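Local coordinates for capsid polyprotein VP90 (PDB 3TS3), which forms the projection (spike) domain of the turkey astrovirus 2 capsid polyprotein, which probably self-assembles into an icosahedral shell, at residues C[36-41]-C[80-85]; C[55-60]-C[125-130]; C[86-91]-C[98-103]. All blocks are in the same frame, centred on the assembly; numbering follows the deposited sequence. Where two conformers were deposited one is given.

Interaction 1 of 3, residues C[36-41]-C[80-85]; sequences LAAIPA and LDVTQT
Pro40 lies between Leu80 and Val82: its CB is 3.7 Å from Leu80 CD1 and 3.9 Å from Val82 CG1, the ring set aslant to both side chains. Val82 CG1 stands anti to its own carbonyl carbon (chi1 -67°), which also brings it to Ala38 CB at 3.8 Å, while Leu36 CD2 makes a looser approach to Val82 CG2. Beyond this apolar patch the backbones pair once. Ala41 N donates to Asp81 O at 2.7 Å and Asp81 N returns a bond to Ala41 O at 2.9 Å, both lying in the plane of the accepting carbonyl. On the other flank Thr85 OG1 donates to Ile39 O over 2.7 Å, reaching that oxygen from 38° above its carbonyl plane. A water accepts from Thr85 N and lies 2.9 Å from Ile39 O. At the outer edge Asp81 OD1 receives both Thr83 OG1, on its syn lone pair, and Thr83 N, from above the carboxylate plane. Ala38 N donates to the OH of Tyr186 of the second subunit, placing the contact beside the dimer partner. An isolated antiparallel bridge thus ties the loop after strand 34-37 to the end of strand 76-81, where Asp81 opens an Asx turn.

Interaction 2 of 3, residues C[55-60]-C[125-130]; sequences PSIGYR and TNLDEQ
Ser56 and Asn126 bring their backbones to 4.9 Å between CA atoms, and Gly58 approaches Thr125 more closely still, yet the bonds joining the two segments draw largely on side-chain hydroxyls. Ser56 OG, held between its backbone N and carbonyl carbon (chi1 77°), accepts from Asn126 N at 2.8 Å, with an angle of 162° at the hydrogen. The same hydroxyl is bonded to Thr124 O, so it links two successive peptide groups. Two residues along the strand, Gly58 N donates to Thr125 OG1 at 2.8 Å, and that hydroxyl is also hydrogen-bonded to Tyr121 O. Strand 56-59 pairs on its other side with 67-70 in a two-stranded antiparallel sheet, and here its residues meet the loop that leads into helix 129-135. Gly58 lets its bare backbone approach Thr125, with CA atoms 4.1 Å apart. A weak bond from Ser56 N to Asn126 O, 3.3 Å long, is accompanied by a CA-H...O contact from Pro55 CA to that oxygen. Leu127 provides the apolar share: its CD2 packs on Pro55 CB at 3.8 Å, and its CD1 comes within 4.2 Å of Ile57 CD1. Phe168 of strand 164-171 touches both Ile57 and Leu127.

Interaction 3 of 3, residues C[86-91]-C[98-103]; sequences GVLFGQ and VMQTMK
Leu88 O faces two successive amides, Met99 N at 2.9 Å and, weakly, Gln100 N at 3.5 Å. This is a classic beta bulge in the hairpin of strands 87-90 and 98-101: Met99 and Gln100 together oppose Leu88, and the register slips by one before Phe89 pairs with Val98. The Met99 bond runs nearly along the C=O axis, whereas Leu88 N, donating to Gln100 O at 2.9 Å, sits 35° above the plane of that carbonyl. Val87, Phe89, Val98 and Thr101 share one face of the sheet, Leu88 and Gln100 the other. On the Leu88 side, Met102, bent at both chi2 and chi3, folds back over Gly86 and brings its CE to 4.0 Å from Leu88 CD2. The amide of Gln100 turns away from the hairpin, where OE1 bonds with Thr104 and Thr14 and NE2 with Phe17 O. On the other face, the second subunit's Phe89 packs on Val87 and its Leu6 on Val98. Val98 CG1 lies against Val87 CB, the two side chains crossing at about a right angle, while Val98 CG2 makes a CH-pi contact over one face of the Phe89 ring, 3.8 Å from its centroid.

Interactions 1 and 3 adjoin one another, with centres 11 Å apart, whereas interaction 2 stands off on its own. Strand 34-37, which supplies one side of interaction 1, is the sheet neighbour of strand 87-90 in interaction 3: Ala37 O and Val87 N, 2.9 Å apart, form a probable hydrogen bond. Ala37 CB also packs on Phe89 CE1, and Met102 CG meets Val82 O. Both contacts touch the second subunit. Interaction 2, whose segments meet no other chain of the assembly, has its centre 22 Å from that of interaction 1 and 27 Å from that of interaction 3, which lies on the opposite side of the chain's centre.

Interaction 1 of 3, residues C[36-41]-C[80-85]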
ATOM      1  N   LEU C  36      -5.436  -0.909  -4.974  1.00  6.87           N
ATOM      2  CA  LEU C  36      -4.462  -1.936  -5.304  1.00  6.61           C
ATOM      3  C   LEU C  36      -3.196  -1.711  -4.495  1.00  6.67           C
ATOM      4  O   LEU C  36      -2.553  -0.680  -4.611  1.00  7.04           O
ATOM      5  CB  LEU C  36      -4.109  -1.900  -6.795  1.00  6.73           C
ATOM      6  CG  LEU C  36      -2.950  -2.802  -7.235  1.00  6.87           C
ATOM      7  CD1 LEU C  36      -3.326  -4.279  -7.137  1.00  7.95           C
ATOM      8  CD2 LEU C  36      -2.502  -2.449  -8.649  1.00  7.82           C
ATOM      9  N   ALA C  37      -2.845  -2.700  -3.680  1.00  6.39           N
ATOM     10  CA  ALA C  37      -1.610  -2.685  -2.907  1.00  6.14           C
ATOM     11  C   ALA C  37      -0.781  -3.872  -3.379  1.00  6.11           C
ATOM     12  O   ALA C  37      -1.301  -4.952  -3.562  1.00  6.00           O
ATOM     13  CB  ALA C  37      -1.899  -2.781  -1.410  1.00  6.22           C
ATOM     14  N   ALA C  38       0.494  -3.646  -3.642  1.00  6.08           N
ATOM     15  CA  ALA C  38       1.338  -4.713  -4.149  1.00  6.53           C
ATOM     16  C   ALA C  38       2.821  -4.418  -3.965  1.00  6.91           C
ATOM     17  O   ALA C  38       3.215  -3.269  -3.816  1.00  7.51           O
ATOM     18  CB  ALA C  38       1.028  -4.970  -5.610  1.00  6.20           C
ATOM     19  N   ILE C  39       3.625  -5.468  -4.096  1.00  7.11           N
ATOM     20  CA  ILE C  39       5.035  -5.318  -4.441  0.50  7.19           C
ATOM     21  C   ILE C  39       4.983  -5.792  -5.909  1.00  7.17           C
ATOM     22  O   ILE C  39       4.861  -6.975  -6.169  1.00  7.41           O
ATOM     23  CB  ILE C  39       5.973  -6.262  -3.682  0.50  6.81           C
ATOM     24  CG1 ILE C  39       5.860  -6.054  -2.173  0.50  7.38           C
ATOM     25  CG2 ILE C  39       7.397  -6.070  -4.168  0.50  8.20           C
ATOM     26  CD1 ILE C  39       5.914  -4.666  -1.791  0.50  7.81           C
ATOM     27  N   PRO C  40       5.078  -4.870  -6.849  1.00  6.98           N
ATOM     28  CA  PRO C  40       5.065  -5.260  -8.258  1.00  7.38           C
ATOM     29  C   PRO C  40       6.361  -5.954  -8.640  1.00  7.53           C
ATOM     30  O   PRO C  40       7.367  -5.781  -7.985  1.00  7.41           O
ATOM     31  CB  PRO C  40       4.953  -3.924  -9.006  1.00  7.76           C
ATOM     32  CG  PRO C  40       4.569  -2.913  -7.962  1.00  7.44           C
ATOM     33  CD  PRO C  40       5.191  -3.414  -6.695  1.00  7.00           C
ATOM     34  N   ALA C  41       6.313  -6.729  -9.710  1.00  7.71           N
ATOM     35  CA  ALA C  41       7.508  -7.373 -10.216  1.00  8.40           C
ATOM     36  C   ALA C  41       7.838  -6.787 -11.579  1.00  9.03           C
ATOM     37  O   ALA C  41       6.950  -6.491 -12.362  1.00  9.08           O
ATOM     38  CB  ALA C  41       7.323  -8.872 -10.302  1.00  8.31           C
ATOM     39  N   LEU C  80       4.417  -3.203 -15.173  1.00  8.08           N
ATOM     40  CA  LEU C  80       4.754  -4.020 -14.012  1.00  7.93           C
ATOM     41  C   LEU C  80       3.709  -5.101 -13.747  1.00  8.20           C
ATOM     42  O   LEU C  80       2.543  -4.929 -14.046  1.00  9.30           O
ATOM     43  CB  LEU C  80       4.937  -3.146 -12.770  1.00  8.38           C
ATOM     44  CG  LEU C  80       6.022  -2.074 -12.837  1.00  8.72           C
ATOM     45  CD1 LEU C  80       6.214  -1.486 -11.448  1.00  8.95           C
ATOM     46  CD2 LEU C  80       7.320  -2.661 -13.346  1.00 10.63           C
ATOM     47  N   ASP C  81       4.157  -6.213 -13.181  1.00  7.64           N
ATOM     48  CA  ASP C  81       3.294  -7.351 -12.899  1.00  8.07           C
ATOM     49  C   ASP C  81       2.939  -7.348 -11.412  1.00  7.60           C
ATOM     50  O   ASP C  81       3.814  -7.359 -10.572  1.00  8.89           O
ATOM     51  CB  ASP C  81       4.065  -8.629 -13.254  1.00  8.18           C
ATOM     52  CG  ASP C  81       3.318  -9.897 -12.898  1.00  9.79           C
ATOM     53  OD1 ASP C  81       2.094  -9.868 -12.773  1.00 11.46           O
ATOM     54  OD2 ASP C  81       3.991 -10.931 -12.768  1.00 15.23           O
ATOM     55  N   VAL C  82       1.649  -7.292 -11.093  1.00  7.35           N
ATOM     56  CA  VAL C  82       1.217  -7.310  -9.701  1.00  7.23           C
ATOM     57  C   VAL C  82       0.519  -8.616  -9.330  1.00  6.79           C
ATOM     58  O   VAL C  82      -0.089  -8.720  -8.290  1.00  6.98           O
ATOM     59  CB  VAL C  82       0.336  -6.091  -9.352  1.00  6.58           C
ATOM     60  CG1 VAL C  82       1.159  -4.815  -9.423  1.00  7.89           C
ATOM     61  CG2 VAL C  82      -0.875  -6.019 -10.273  1.00  7.77           C
ATOM     62  N   THR C  83       0.637  -9.617 -10.189  1.00  7.26           N
ATOM     63  CA  THR C  83      -0.078 -10.864  -9.970  1.00  7.76           C
ATOM     64  C   THR C  83       0.278 -11.634  -8.700  1.00  7.21           C
ATOM     65  O   THR C  83      -0.600 -12.113  -8.005  1.00  8.60           O
ATOM     66  CB  THR C  83       0.152 -11.823 -11.158  1.00  7.66           C
ATOM     67  OG1 THR C  83      -0.049 -11.120 -12.387  1.00  7.92           O
ATOM     68  CG2 THR C  83      -0.798 -12.999 -11.089  1.00  8.50           C
ATOM     69  N   GLN C  84       1.560 -11.797  -8.416  1.00  7.19           N
ATOM     70  CA  GLN C  84       1.933 -12.591  -7.255  1.00  6.70           C
ATOM     71  C   GLN C  84       1.538 -12.021  -5.888  1.00  6.48           C
ATOM     72  O   GLN C  84       1.003 -12.733  -5.056  1.00  6.92           O
ATOM     73  CB  GLN C  84       3.435 -12.903  -7.272  1.00  6.82           C
ATOM     74  CG  GLN C  84       3.863 -13.845  -6.146  1.00  7.25           C
ATOM     75  CD  GLN C  84       5.251 -14.400  -6.333  1.00  9.75           C
ATOM     76  OE1 GLN C  84       6.159 -13.700  -6.735  1.00 13.22           O
ATOM     77  NE2 GLN C  84       5.416 -15.668  -6.024  1.00 10.08           N
ATOM     78  N   THR C  85       1.845 -10.748  -5.657  1.00  6.22           N
ATOM     79  CA  THR C  85       1.614 -10.155  -4.342  1.00  6.33           C
ATOM     80  C   THR C  85       0.418  -9.209  -4.217  1.00  6.07           C
ATOM     81  O   THR C  85       0.068  -8.797  -3.127  1.00  6.69           O
ATOM     82  CB  THR C  85       2.871  -9.424  -3.850  1.00  6.37           C
ATOM     83  OG1 THR C  85       3.043  -8.204  -4.575  1.00  7.16           O
ATOM     84  CG2 THR C  85       4.090 -10.302  -4.057  1.00  7.40           C
TER
HETATM   85  O   HOH W   1       3.405  -8.995  -7.566  1.00  9.60           O

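Interaction 2 of 3, residues C[55-60]-C[125-130]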
ATOM      1  N   PRO C  55      -0.616  10.676 -24.620  1.00  9.62           N
ATOM      2  CA  PRO C  55      -0.910   9.265 -24.376  1.00  9.49           C
ATOM      3  C   PRO C  55      -2.358   9.029 -23.938  1.00  9.35           C
ATOM      4  O   PRO C  55      -2.953   9.872 -23.282  1.00  8.84           O
ATOM      5  CB  PRO C  55       0.054   8.906 -23.241  1.00  9.66           C
ATOM      6  CG  PRO C  55       0.248  10.189 -22.510  1.00  9.42           C
ATOM      7  CD  PRO C  55       0.277  11.239 -23.594  1.00  9.50           C
ATOM      8  N   SER C  56      -2.905   7.878 -24.311  1.00  9.50           N
ATOM      9  CA  SER C  56      -4.245   7.489 -23.904  1.00  9.96           C
ATOM     10  C   SER C  56      -4.353   5.984 -23.773  1.00  9.93           C
ATOM     11  O   SER C  56      -3.548   5.252 -24.327  1.00 10.45           O
ATOM     12  CB  SER C  56      -5.286   7.965 -24.917  1.00 10.23           C
ATOM     13  OG  SER C  56      -5.287   7.137 -26.064  1.00 10.59           O
ATOM     14  N   ILE C  57      -5.375   5.543 -23.051  1.00 10.18           N
ATOM     15  CA  ILE C  57      -5.719   4.141 -22.991  1.00 10.87           C
ATOM     16  C   ILE C  57      -7.109   4.018 -23.619  1.00 11.41           C
ATOM     17  O   ILE C  57      -8.041   4.667 -23.187  1.00 11.54           O
ATOM     18  CB  ILE C  57      -5.774   3.641 -21.540  1.00 11.27           C
ATOM     19  CG1 ILE C  57      -4.385   3.696 -20.889  1.00 11.73           C
ATOM     20  CG2 ILE C  57      -6.327   2.220 -21.490  1.00 11.09           C
ATOM     21  CD1 ILE C  57      -3.322   2.889 -21.600  1.00 14.39           C
ATOM     22  N   GLY C  58      -7.230   3.185 -24.643  1.00 11.61           N
ATOM     23  CA  GLY C  58      -8.492   3.010 -25.327  1.00 12.44           C
ATOM     24  C   GLY C  58      -9.326   1.840 -24.848  1.00 13.17           C
ATOM     25  O   GLY C  58      -8.799   0.808 -24.461  1.00 12.76           O
ATOM     26  N   TYR C  59     -10.640   2.009 -24.896  1.00 14.22           N
ATOM     27  CA  TYR C  59     -11.547   0.941 -24.522  1.00 15.92           C
ATOM     28  C   TYR C  59     -12.831   0.965 -25.343  1.00 17.34           C
ATOM     29  O   TYR C  59     -13.129   1.953 -25.999  1.00 17.29           O
ATOM     30  CB  TYR C  59     -11.831   0.945 -23.017  1.00 15.67           C
ATOM     31  CG  TYR C  59     -12.511   2.180 -22.464  1.00 15.49           C
ATOM     32  CD1 TYR C  59     -13.877   2.202 -22.263  1.00 15.30           C
ATOM     33  CD2 TYR C  59     -11.785   3.303 -22.113  1.00 15.15           C
ATOM     34  CE1 TYR C  59     -14.502   3.303 -21.735  1.00 15.55           C
ATOM     35  CE2 TYR C  59     -12.402   4.414 -21.583  1.00 16.06           C
ATOM     36  CZ  TYR C  59     -13.762   4.411 -21.398  1.00 15.10           C
ATOM     37  OH  TYR C  59     -14.391   5.516 -20.874  1.00 16.29           O
ATOM     38  N   ARG C  60     -13.577  -0.134 -25.302  1.00 18.91           N
ATOM     39  CA  ARG C  60     -14.807  -0.261 -26.082  1.00 20.76           C
ATOM     40  C   ARG C  60     -16.032   0.252 -25.336  1.00 21.26           C
ATOM     41  O   ARG C  60     -16.193   0.025 -24.142  1.00 21.87           O
ATOM     42  CB  ARG C  60     -15.022  -1.714 -26.512  1.00 21.18           C
ATOM     43  CG  ARG C  60     -16.344  -1.967 -27.208  1.00 24.54           C
ATOM     44  CD  ARG C  60     -16.534  -3.453 -27.520  1.00 29.21           C
ATOM     45  NE  ARG C  60     -15.377  -4.003 -28.215  1.00 32.14           N
ATOM     46  CZ  ARG C  60     -15.316  -4.220 -29.522  1.00 33.57           C
ATOM     47  NH1 ARG C  60     -16.357  -3.945 -30.292  1.00 35.03           N
ATOM     48  NH2 ARG C  60     -14.213  -4.722 -30.061  1.00 34.59           N
ATOM     49  N   THR C 125      -6.076   3.583 -28.393  1.00 13.56           N
ATOM     50  CA  THR C 125      -4.982   3.627 -27.438  1.00 13.37           C
ATOM     51  C   THR C 125      -3.837   4.340 -28.134  1.00 13.74           C
ATOM     52  O   THR C 125      -3.199   3.799 -29.014  1.00 14.29           O
ATOM     53  CB  THR C 125      -4.544   2.210 -27.047  1.00 13.01           C
ATOM     54  OG1 THR C 125      -5.582   1.582 -26.292  1.00 12.74           O
ATOM     55  CG2 THR C 125      -3.270   2.246 -26.216  1.00 12.62           C
ATOM     56  N   ASN C 126      -3.631   5.593 -27.765  1.00 13.14           N
ATOM     57  CA  ASN C 126      -2.614   6.394 -28.412  1.00 13.66           C
ATOM     58  C   ASN C 126      -1.256   6.331 -27.710  1.00 12.89           C
ATOM     59  O   ASN C 126      -0.912   7.176 -26.896  1.00 14.00           O
ATOM     60  CB  ASN C 126      -3.156   7.801 -28.629  1.00 13.40           C
ATOM     61  CG  ASN C 126      -4.261   7.817 -29.677  1.00 16.34           C
ATOM     62  OD1 ASN C 126      -5.350   8.342 -29.460  1.00 19.15           O
ATOM     63  ND2 ASN C 126      -3.979   7.215 -30.822  1.00 19.52           N
ATOM     64  N   LEU C 127      -0.496   5.303 -28.064  1.00 11.53           N
ATOM     65  CA  LEU C 127       0.819   5.031 -27.508  1.00 10.92           C
ATOM     66  C   LEU C 127       1.749   4.597 -28.624  1.00 10.76           C
ATOM     67  O   LEU C 127       1.296   4.138 -29.656  1.00 10.75           O
ATOM     68  CB  LEU C 127       0.750   3.916 -26.463  1.00 10.79           C
ATOM     69  CG  LEU C 127      -0.135   4.150 -25.237  1.00 11.25           C
ATOM     70  CD1 LEU C 127      -0.134   2.908 -24.358  1.00 11.37           C
ATOM     71  CD2 LEU C 127       0.357   5.357 -24.451  1.00 11.98           C
ATOM     72  N   ASP C 128       3.045   4.665 -28.366  1.00 10.30           N
ATOM     73  CA  ASP C 128       4.039   4.300 -29.353  1.00 10.23           C
ATOM     74  C   ASP C 128       3.823   2.861 -29.771  1.00 10.54           C
ATOM     75  O   ASP C 128       3.369   2.052 -28.985  1.00 10.05           O
ATOM     76  CB  ASP C 128       5.430   4.337 -28.734  1.00  9.50           C
ATOM     77  CG  ASP C 128       5.950   5.729 -28.515  1.00  9.92           C
ATOM     78  OD1 ASP C 128       7.061   5.822 -27.982  1.00  8.33           O
ATOM     79  OD2 ASP C 128       5.285   6.708 -28.894  1.00  9.07           O
ATOM     80  N   GLU C 129       4.202   2.549 -31.002  1.00 11.08           N
ATOM     81  CA  GLU C 129       4.042   1.202 -31.520  1.00 12.39           C
ATOM     82  C   GLU C 129       4.814   0.228 -30.647  1.00 12.28           C
ATOM     83  O   GLU C 129       4.310  -0.815 -30.282  1.00 12.74           O
ATOM     84  CB  GLU C 129       4.650   1.124 -32.929  1.00 13.00           C
ATOM     85  CG  GLU C 129       3.973   1.942 -34.005  1.00 16.51           C
ATOM     86  CD  GLU C 129       4.653   1.793 -35.364  1.00 20.11           C
ATOM     87  OE1 GLU C 129       5.856   2.082 -35.475  1.00 22.46           O
ATOM     88  OE2 GLU C 129       3.979   1.389 -36.321  1.00 23.03           O
ATOM     89  N   GLN C 130       6.043   0.580 -30.300  1.00 12.23           N
ATOM     90  CA  GLN C 130       6.886  -0.296 -29.505  1.00 12.36           C
ATOM     91  C   GLN C 130       6.289  -0.550 -28.125  1.00 11.89           C
ATOM     92  O   GLN C 130       6.380  -1.640 -27.593  1.00 12.19           O
ATOM     93  CB  GLN C 130       8.287   0.302 -29.362  1.00 12.59           C
ATOM     94  CG  GLN C 130       9.307  -0.620 -28.729  1.00 13.71           C
ATOM     95  CD  GLN C 130       9.925  -1.572 -29.729  1.00 15.75           C
ATOM     96  OE1 GLN C 130       9.342  -2.595 -30.072  1.00 18.56           O
ATOM     97  NE2 GLN C 130      11.113  -1.231 -30.207  1.00 14.63           N
TER

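Interaction 3 of 3, residues C[86-91]-C[98-103]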
ATOM      1  N   GLY C  86      -0.201  -8.887  -5.339  1.00  6.46           N
ATOM      2  CA  GLY C  86      -1.273  -7.915  -5.332  1.00  5.98           C
ATOM      3  C   GLY C  86      -2.511  -8.272  -4.533  1.00  6.19           C
ATOM      4  O   GLY C  86      -2.948  -9.408  -4.505  1.00  6.26           O
ATOM      5  N   VAL C  87      -3.071  -7.267  -3.875  1.00  6.15           N
ATOM      6  CA  VAL C  87      -4.312  -7.429  -3.130  1.00  6.43           C
ATOM      7  C   VAL C  87      -5.164  -6.188  -3.334  1.00  6.25           C
ATOM      8  O   VAL C  87      -4.644  -5.141  -3.685  1.00  6.77           O
ATOM      9  CB  VAL C  87      -4.070  -7.620  -1.615  1.00  6.63           C
ATOM     10  CG1 VAL C  87      -3.263  -8.880  -1.347  1.00  6.90           C
ATOM     11  CG2 VAL C  87      -3.396  -6.394  -1.014  1.00  6.61           C
ATOM     12  N   LEU C  88      -6.468  -6.312  -3.122  1.00  5.91           N
ATOM     13  CA  LEU C  88      -7.327  -5.139  -3.147  1.00  6.49           C
ATOM     14  C   LEU C  88      -7.870  -4.863  -1.760  1.00  6.56           C
ATOM     15  O   LEU C  88      -8.420  -5.753  -1.131  1.00  7.29           O
ATOM     16  CB  LEU C  88      -8.517  -5.318  -4.093  1.00  6.44           C
ATOM     17  CG  LEU C  88      -8.305  -5.502  -5.594  1.00  5.82           C
ATOM     18  CD1 LEU C  88      -9.649  -5.393  -6.320  1.00  7.63           C
ATOM     19  CD2 LEU C  88      -7.313  -4.476  -6.142  1.00  7.66           C
ATOM     20  N   PHE C  89      -7.702  -3.625  -1.309  1.00  6.47           N
ATOM     21  CA  PHE C  89      -8.326  -3.146  -0.085  1.00  6.39           C
ATOM     22  C   PHE C  89      -9.645  -2.521  -0.494  1.00  7.00           C
ATOM     23  O   PHE C  89      -9.736  -1.885  -1.525  1.00  6.92           O
ATOM     24  CB  PHE C  89      -7.505  -2.047   0.597  1.00  6.34           C
ATOM     25  CG  PHE C  89      -6.328  -2.540   1.397  1.00  7.01           C
ATOM     26  CD1 PHE C  89      -5.125  -2.788   0.786  1.00  8.20           C
ATOM     27  CD2 PHE C  89      -6.422  -2.707   2.763  1.00  6.90           C
ATOM     28  CE1 PHE C  89      -4.044  -3.212   1.507  1.00  8.86           C
ATOM     29  CE2 PHE C  89      -5.346  -3.143   3.496  1.00  7.59           C
ATOM     30  CZ  PHE C  89      -4.151  -3.385   2.872  1.00  7.90           C
ATOM     31  N   GLY C  90     -10.656  -2.706   0.337  1.00  6.79           N
ATOM     32  CA  GLY C  90     -11.955  -2.101   0.128  1.00  7.34           C
ATOM     33  C   GLY C  90     -12.028  -0.644   0.535  1.00  7.52           C
ATOM     34  O   GLY C  90     -11.211  -0.165   1.299  1.00  8.56           O
ATOM     35  N   GLN C  91     -13.075   0.024   0.071  1.00  7.66           N
ATOM     36  CA  GLN C  91     -13.314   1.430   0.329  1.00  8.13           C
ATOM     37  C   GLN C  91     -13.260   1.598   1.844  1.00  8.23           C
ATOM     38  O   GLN C  91     -13.774   0.774   2.564  1.00  7.91           O
ATOM     39  CB  GLN C  91     -14.729   1.741  -0.176  1.00  8.71           C
ATOM     40  CG  GLN C  91     -15.175   3.188  -0.059  1.00 10.39           C
ATOM     41  CD  GLN C  91     -16.637   3.366  -0.419  1.00 14.33           C
ATOM     42  OE1 GLN C  91     -17.426   2.440  -0.312  1.00 15.48           O
ATOM     43  NE2 GLN C  91     -16.992   4.564  -0.839  1.00 17.00           N
ATOM     44  N   VAL C  98      -8.370  -6.086   3.269  1.00  5.73           N
ATOM     45  CA  VAL C  98      -8.068  -6.857   2.073  1.00  6.25           C
ATOM     46  C   VAL C  98      -9.237  -7.786   1.773  1.00  6.57           C
ATOM     47  O   VAL C  98      -9.583  -8.631   2.571  1.00  7.15           O
ATOM     48  CB  VAL C  98      -6.790  -7.691   2.263  1.00  5.77           C
ATOM     49  CG1 VAL C  98      -6.639  -8.720   1.142  1.00  6.52           C
ATOM     50  CG2 VAL C  98      -5.561  -6.779   2.361  1.00  5.74           C
ATOM     51  N   MET C  99      -9.863  -7.580   0.624  1.00  6.69           N
ATOM     52  CA  MET C  99     -11.065  -8.324   0.376  0.50  6.27           C
ATOM     53  C   MET C  99     -10.956  -9.052  -0.947  1.00  6.69           C
ATOM     54  O   MET C  99     -11.795  -9.905  -1.189  1.00  7.59           O
ATOM     55  CB  MET C  99     -12.346  -7.463   0.488  0.50  5.92           C
ATOM     56  CG  MET C  99     -12.362  -6.171  -0.334  0.50  4.96           C
ATOM     57  SD  MET C  99     -12.962  -6.457  -2.013  0.50  3.55           S
ATOM     58  CE  MET C  99     -12.207  -5.109  -2.919  0.50  6.12           C
ATOM     59  N   GLN C 100      -9.845  -8.877  -1.653  1.00  6.14           N
ATOM     60  CA  GLN C 100      -9.473  -9.754  -2.760  1.00  5.88           C
ATOM     61  C   GLN C 100      -7.979  -9.933  -2.812  1.00  6.17           C
ATOM     62  O   GLN C 100      -7.230  -9.056  -2.442  1.00  6.07           O
ATOM     63  CB  GLN C 100      -9.883  -9.211  -4.141  1.00  6.31           C
ATOM     64  CG  GLN C 100     -11.310  -8.765  -4.290  1.00  6.48           C
ATOM     65  CD  GLN C 100     -12.278  -9.895  -4.567  1.00  8.13           C
ATOM     66  OE1 GLN C 100     -11.902 -11.058  -4.677  1.00  7.92           O
ATOM     67  NE2 GLN C 100     -13.541  -9.543  -4.689  1.00  9.17           N
ATOM     68  N   THR C 101      -7.563 -11.091  -3.302  1.00  6.38           N
ATOM     69  CA  THR C 101      -6.206 -11.301  -3.747  1.00  6.80           C
ATOM     70  C   THR C 101      -6.328 -11.271  -5.262  1.00  7.22           C
ATOM     71  O   THR C 101      -7.420 -11.254  -5.792  1.00  7.70           O
ATOM     72  CB  THR C 101      -5.626 -12.639  -3.330  1.00  6.67           C
ATOM     73  OG1 THR C 101      -6.440 -13.689  -3.844  1.00  7.26           O
ATOM     74  CG2 THR C 101      -5.561 -12.748  -1.823  1.00  6.64           C
ATOM     75  N   MET C 102      -5.210 -11.260  -5.962  1.00  7.51           N
ATOM     76  CA  MET C 102      -5.277 -11.300  -7.413  1.00  7.38           C
ATOM     77  C   MET C 102      -5.922 -12.617  -7.843  1.00  7.64           C
ATOM     78  O   MET C 102      -6.637 -12.672  -8.822  1.00  8.86           O
ATOM     79  CB  MET C 102      -3.906 -11.096  -8.057  1.00  7.13           C
ATOM     80  CG  MET C 102      -3.345  -9.664  -7.924  1.00  8.17           C
ATOM     81  SD  MET C 102      -4.435  -8.336  -8.535  1.00  9.88           S
ATOM     82  CE  MET C 102      -5.185  -7.807  -6.983  1.00  9.54           C
ATOM     83  N   LYS C 103      -5.658 -13.684  -7.104  1.00  7.66           N
ATOM     84  CA  LYS C 103      -6.275 -14.960  -7.443  1.00  7.95           C
ATOM     85  C   LYS C 103      -7.799 -14.952  -7.320  1.00  7.96           C
ATOM     86  O   LYS C 103      -8.495 -15.358  -8.229  1.00  8.20           O
ATOM     87  CB  LYS C 103      -5.709 -16.061  -6.544  1.00  8.02           C
ATOM     88  CG  LYS C 103      -6.346 -17.417  -6.764  1.00  9.26           C
ATOM     89  CD  LYS C 103      -5.927 -18.419  -5.712  1.00 10.33           C
ATOM     90  CE  LYS C 103      -4.477 -18.792  -5.849  1.00 10.79           C
ATOM     91  NZ  LYS C 103      -4.198 -19.953  -4.960  1.00 11.35           N
TER